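PDB 1WD5: phosphoribosyltransferase, which probably transfers phosphoribosyl groups in the manner of type I phosphoribosyltransferases, although its precise function has not been established. Local coordinates for residues V52-V57 with E137-V142; L13-A18 with A42-G47. All blocks are in the same frame, centred on the assembly; numbering follows the deposited sequence.

Contact 1: V52-V57 with E137-V142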
loop_
_atom_site.group_PDB
_atom_site.type_symbol
_atom_site.label_atom_id
_atom_site.label_comp_id
_atom_site.label_asym_id
_atom_site.label_seq_id
_atom_site.Cartn_x
_atom_site.Cartn_y
_atom_site.Cartn_z
ATOM N N VAL A 52 1.083 3.163 5.158
ATOM C CA VAL A 52 -0.292 2.705 5.270
ATOM C C VAL A 52 -0.176 1.400 6.035
ATOM O O VAL A 52 0.586 0.510 5.650
ATOM C CB VAL A 52 -0.962 2.491 3.884
ATOM C CG1 VAL A 52 -0.154 1.534 3.033
ATOM C CG2 VAL A 52 -2.381 1.980 4.078
ATOM N N LEU A 53 -0.913 1.309 7.136
ATOM C CA LEU A 53 -0.874 0.144 8.007
ATOM C C LEU A 53 -2.224 -0.561 8.032
ATOM O O LEU A 53 -3.171 -0.098 8.675
ATOM C CB LEU A 53 -0.472 0.598 9.411
ATOM C CG LEU A 53 0.939 1.206 9.464
ATOM C CD1 LEU A 53 1.118 2.080 10.703
ATOM C CD2 LEU A 53 1.957 0.073 9.450
ATOM N N VAL A 54 -2.296 -1.688 7.333
ATOM C CA VAL A 54 -3.532 -2.451 7.223
ATOM C C VAL A 54 -3.256 -3.952 7.110
ATOM O O VAL A 54 -2.117 -4.366 6.878
ATOM C CB VAL A 54 -4.308 -2.025 5.959
ATOM C CG1 VAL A 54 -4.562 -0.525 5.973
ATOM C CG2 VAL A 54 -3.505 -2.397 4.723
ATOM N N ARG A 55 -4.311 -4.749 7.271
ATOM C CA ARG A 55 -4.240 -6.202 7.162
ATOM C C ARG A 55 -5.475 -6.712 6.430
ATOM O O ARG A 55 -6.575 -6.172 6.576
ATOM C CB ARG A 55 -4.188 -6.865 8.545
ATOM C CG ARG A 55 -2.871 -6.683 9.300
ATOM C CD ARG A 55 -1.748 -7.473 8.656
ATOM N NE ARG A 55 -2.015 -8.909 8.671
ATOM C CZ ARG A 55 -1.292 -9.808 8.011
ATOM N NH1 ARG A 55 -0.248 -9.427 7.282
ATOM N NH2 ARG A 55 -1.622 -11.090 8.060
ATOM N N LYS A 56 -5.291 -7.755 5.637
ATOM C CA LYS A 56 -6.400 -8.348 4.917
ATOM C C LYS A 56 -7.125 -9.310 5.856
ATOM O O LYS A 56 -6.495 -9.973 6.682
ATOM C CB LYS A 56 -5.877 -9.108 3.699
ATOM C CG LYS A 56 -6.934 -9.878 2.930
ATOM C CD LYS A 56 -6.584 -11.351 2.889
ATOM C CE LYS A 56 -5.205 -11.574 2.281
ATOM N NZ LYS A 56 -4.636 -12.881 2.708
ATOM N N VAL A 57 -8.450 -9.358 5.743
ATOM C CA VAL A 57 -9.280 -10.260 6.540
ATOM C C VAL A 57 -9.722 -11.325 5.542
ATOM O O VAL A 57 -10.554 -11.058 4.673
ATOM C CB VAL A 57 -10.515 -9.522 7.113
ATOM C CG1 VAL A 57 -11.466 -10.507 7.766
ATOM C CG2 VAL A 57 -10.067 -8.481 8.125
ATOM N N GLU A 137 -5.055 -4.188 -2.229
ATOM C CA GLU A 137 -6.516 -4.133 -2.182
ATOM C C GLU A 137 -6.984 -3.815 -0.767
ATOM O O GLU A 137 -7.931 -3.054 -0.573
ATOM C CB GLU A 137 -7.135 -5.455 -2.649
ATOM C CG GLU A 137 -7.065 -5.679 -4.160
ATOM C CD GLU A 137 -8.109 -6.670 -4.653
ATOM O OE1 GLU A 137 -9.313 -6.395 -4.469
ATOM O OE2 GLU A 137 -7.731 -7.721 -5.219
ATOM N N ALA A 138 -6.321 -4.397 0.226
ATOM C CA ALA A 138 -6.683 -4.132 1.610
ATOM C C ALA A 138 -6.418 -2.662 1.904
ATOM O O ALA A 138 -7.208 -2.000 2.582
ATOM C CB ALA A 138 -5.864 -5.013 2.551
ATOM N N ALA A 139 -5.301 -2.151 1.389
ATOM C CA ALA A 139 -4.946 -0.751 1.601
ATOM C C ALA A 139 -6.022 0.150 1.010
ATOM O O ALA A 139 -6.427 1.131 1.629
ATOM C CB ALA A 139 -3.597 -0.440 0.959
ATOM N N LEU A 140 -6.477 -0.185 -0.194
ATOM C CA LEU A 140 -7.514 0.596 -0.860
ATOM C C LEU A 140 -8.803 0.609 -0.051
ATOM O O LEU A 140 -9.417 1.657 0.140
ATOM C CB LEU A 140 -7.801 0.029 -2.258
ATOM C CG LEU A 140 -6.832 0.376 -3.392
ATOM C CD1 LEU A 140 -7.229 -0.378 -4.650
ATOM C CD2 LEU A 140 -6.859 1.876 -3.651
ATOM N N SER A 141 -9.215 -0.561 0.427
ATOM C CA SER A 141 -10.444 -0.665 1.203
ATOM C C SER A 141 -10.453 0.267 2.405
ATOM O O SER A 141 -11.458 0.922 2.673
ATOM C CB SER A 141 -10.660 -2.107 1.662
ATOM O OG SER A 141 -10.964 -2.937 0.551
ATOM N N VAL A 142 -9.337 0.331 3.128
ATOM C CA VAL A 142 -9.255 1.195 4.302
ATOM C C VAL A 142 -9.169 2.667 3.908
ATOM O O VAL A 142 -9.906 3.499 4.435
ATOM C CB VAL A 142 -8.034 0.835 5.183
ATOM C CG1 VAL A 142 -7.896 1.843 6.318
ATOM C CG2 VAL A 142 -8.198 -0.578 5.754
#

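Contact 2: L13-A18 with A42-G47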
loop_
_atom_site.group_PDB
_atom_site.type_symbol
_atom_site.label_atom_id
_atom_site.label_comp_id
_atom_site.label_asym_id
_atom_site.label_seq_id
_atom_site.Cartn_x
_atom_site.Cartn_y
_atom_site.Cartn_z
ATOM N N LEU A 13 8.775 6.453 -11.259
ATOM C CA LEU A 13 7.360 6.430 -10.911
ATOM C C LEU A 13 6.852 7.850 -10.695
ATOM O O LEU A 13 5.749 8.201 -11.127
ATOM C CB LEU A 13 7.140 5.597 -9.645
ATOM C CG LEU A 13 5.698 5.177 -9.367
ATOM C CD1 LEU A 13 5.152 4.395 -10.560
ATOM C CD2 LEU A 13 5.645 4.322 -8.102
ATOM N N ALA A 14 7.658 8.668 -10.022
ATOM C CA ALA A 14 7.287 10.056 -9.763
ATOM C C ALA A 14 7.112 10.800 -11.087
ATOM O O ALA A 14 6.236 11.655 -11.219
ATOM C CB ALA A 14 8.357 10.738 -8.924
ATOM N N GLU A 15 7.950 10.469 -12.062
ATOM C CA GLU A 15 7.885 11.095 -13.379
ATOM C C GLU A 15 6.603 10.687 -14.118
ATOM O O GLU A 15 5.987 11.498 -14.807
ATOM C CB GLU A 15 9.132 10.718 -14.193
ATOM C CG GLU A 15 10.371 11.538 -13.822
ATOM C CD GLU A 15 11.682 10.859 -14.184
ATOM O OE1 GLU A 15 11.693 9.990 -15.084
ATOM O OE2 GLU A 15 12.716 11.205 -13.572
ATOM N N ALA A 16 6.196 9.433 -13.964
ATOM C CA ALA A 16 4.976 8.958 -14.612
ATOM C C ALA A 16 3.745 9.590 -13.957
ATOM O O ALA A 16 2.697 9.731 -14.589
ATOM C CB ALA A 16 4.889 7.433 -14.519
ATOM N N LEU A 17 3.883 9.983 -12.692
ATOM C CA LEU A 17 2.776 10.582 -11.945
ATOM C C LEU A 17 2.636 12.093 -12.109
ATOM O O LEU A 17 1.544 12.639 -11.944
ATOM C CB LEU A 17 2.921 10.269 -10.452
ATOM C CG LEU A 17 2.797 8.815 -9.993
ATOM C CD1 LEU A 17 3.265 8.705 -8.545
ATOM C CD2 LEU A 17 1.352 8.347 -10.119
ATOM N N ALA A 18 3.740 12.763 -12.425
ATOM C CA ALA A 18 3.747 14.218 -12.580
ATOM C C ALA A 18 2.638 14.797 -13.464
ATOM O O ALA A 18 2.037 15.816 -13.127
ATOM C CB ALA A 18 5.111 14.676 -13.099
ATOM N N ALA A 42 7.491 10.900 -2.940
ATOM C CA ALA A 42 7.083 12.056 -2.155
ATOM C C ALA A 42 8.072 13.211 -2.309
ATOM O O ALA A 42 7.668 14.368 -2.424
ATOM C CB ALA A 42 6.949 11.669 -0.683
ATOM N N ARG A 43 9.364 12.899 -2.319
ATOM C CA ARG A 43 10.380 13.941 -2.463
ATOM C C ARG A 43 10.383 14.569 -3.858
ATOM O O ARG A 43 10.625 15.768 -4.003
ATOM C CB ARG A 43 11.768 13.375 -2.136
ATOM C CG ARG A 43 11.924 12.970 -0.675
ATOM C CD ARG A 43 13.237 12.233 -0.390
ATOM N NE ARG A 43 13.307 11.880 1.028
ATOM C CZ ARG A 43 13.520 12.762 1.998
ATOM N NH1 ARG A 43 13.702 14.044 1.701
ATOM N NH2 ARG A 43 13.508 12.375 3.266
ATOM N N ARG A 44 10.110 13.771 -4.885
ATOM C CA ARG A 44 10.106 14.296 -6.248
ATOM C C ARG A 44 8.833 15.076 -6.573
ATOM O O ARG A 44 8.873 16.033 -7.341
ATOM C CB ARG A 44 10.301 13.161 -7.262
ATOM C CG ARG A 44 11.547 12.329 -6.998
ATOM C CD ARG A 44 12.393 12.145 -8.238
ATOM N NE ARG A 44 13.714 11.615 -7.903
ATOM C CZ ARG A 44 14.795 11.785 -8.655
ATOM N NH1 ARG A 44 14.711 12.468 -9.786
ATOM N NH2 ARG A 44 15.965 11.287 -8.268
ATOM N N LEU A 45 7.711 14.686 -5.979
ATOM C CA LEU A 45 6.444 15.374 -6.237
ATOM C C LEU A 45 6.148 16.511 -5.258
ATOM O O LEU A 45 5.139 17.200 -5.389
ATOM C CB LEU A 45 5.281 14.378 -6.202
ATOM C CG LEU A 45 5.169 13.342 -7.324
ATOM C CD1 LEU A 45 3.962 12.451 -7.071
ATOM C CD2 LEU A 45 5.025 14.047 -8.658
ATOM N N GLY A 46 7.022 16.709 -4.279
ATOM C CA GLY A 46 6.787 17.756 -3.304
ATOM C C GLY A 46 5.605 17.394 -2.422
ATOM O O GLY A 46 4.855 18.263 -1.968
ATOM N N GLY A 47 5.432 16.097 -2.184
ATOM C CA GLY A 47 4.336 15.635 -1.354
ATOM C C GLY A 47 4.780 15.277 0.053
ATOM O O GLY A 47 5.877 15.642 0.486
HETATM O O HOH W 1 12.700 13.145 -11.699
#

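Contact 1: V52-V57 with E137-V142
V54 is the bump of this contact, and the hollow that takes it is the surface of helix 134-144 between A138, A139 and V142. Its two methyls do different work. With CG1 placed anti to the carbonyl carbon (chi1 -56°), CG2 is left between the backbone N and C and lies over the helix backbone, where V54 CG2 is 3.8 Å from A139 N. The methyls of A138 and A139 flank it, V54 CG2 being 4.1 Å from A138 CB and 4.2 Å from A139 CB. CG1 turns instead to the next turn of the helix, and V54 CG1 approaches V142 CG2 to 3.6 Å, the tightest touch across the pair. The two valines pass alongside each other in opposite directions rather than meeting head-on.

Smaller contacts lie to each side of V54 along the chain. V52 sends CG2 to the methyl of A139, and A138 CB rests 4.1 Å from K56 CA. The remainder of the K56 side chain leads away from the helix, and its NZ is hydrogen-bonded to P63 O. The strand 54-57 runs nearly across the helix, at 105° between their directions, and the axes approach to 7.5 Å; two consecutive alanines on the facing surface leave room for this closeness. A69 of strand 66-71 also touches A138.

In type I phosphoribosyltransferases the helix equivalent to 134-144 follows the loop that grips the ribose phosphate, and the sequence before it here is consistent with that role. No hydrogen bond joins the two segments; the side-chain contacts are aliphatic, with V54 also lying on the helix backbone. Between these two segments the interaction is therefore one of shape and dispersion, with no directional bond.

Contact 2: L13-A18 with A42-G47
The C-terminal ends of two helices meet here on one face of the central sheet: helix 6-17, which packs over strands 122-126, 150-155 and 171-174, and helix 33-45, the connection of the beta-alpha-beta unit between the parallel strands 26-29 and 48-59. A14 is the close point on the first helix, its CB lying 3.5 Å from R44 CB. Towards the sheet from this point, L45 fills the space beside the last turn with both branches of its side chain. L45 CD2 lies 3.7 Å from A14 O, a carbonyl already occupied by A18 N, and also reaches A18 CA. The other branch turns towards the sheet side, where L45 CD1 is 4.1 Å from L17 CD1 and the two leucine side chains cross at about a right angle. L17 continues inward onto V124, V152 and V173.

On the solvent side of the alanine contact the chemistry becomes polar. The R44 chain is bent at chi2 (-131°), and its NE makes a salt bridge with E40 of its own helix. E15 OE2 stays 4.5 Å from R44 NH1, well out of the guanidinium plane, too far for a salt bridge. One water spans the gap, donating to E15 OE2 at 2.7 Å and accepting from R44 NH1 at 2.9 Å. E15 OE2 is also hydrogen-bonded to N4 of a bound MES, probably from the crystallisation liquor.

Aliphatic contact joins the helices on the side facing the sheet; at the exposed rim E15 and R44, the latter already paired with E40, probably attract each other weakly through the water.

Both contacts are small and lack any direct hydrogen bond between their segments, but they occupy different levels of the fold. The centre of contact 1 is about 7 Å from the centre of the chain, that of contact 2 about 16 Å; the first sets a strand across a helix, the second pairs two helix ends near the surface. The former is made by aliphatic side chains, mostly valines and alanines, packed on each other and on the helix backbone, whereas the latter adds a hydrated charged fringe to a leucine and alanine core. They share no element, yet helix 33-45 of contact 2 leads directly into strand 48-59 of contact 1. Their centres stand 23 Å apart, and their nearest atoms about 12 Å.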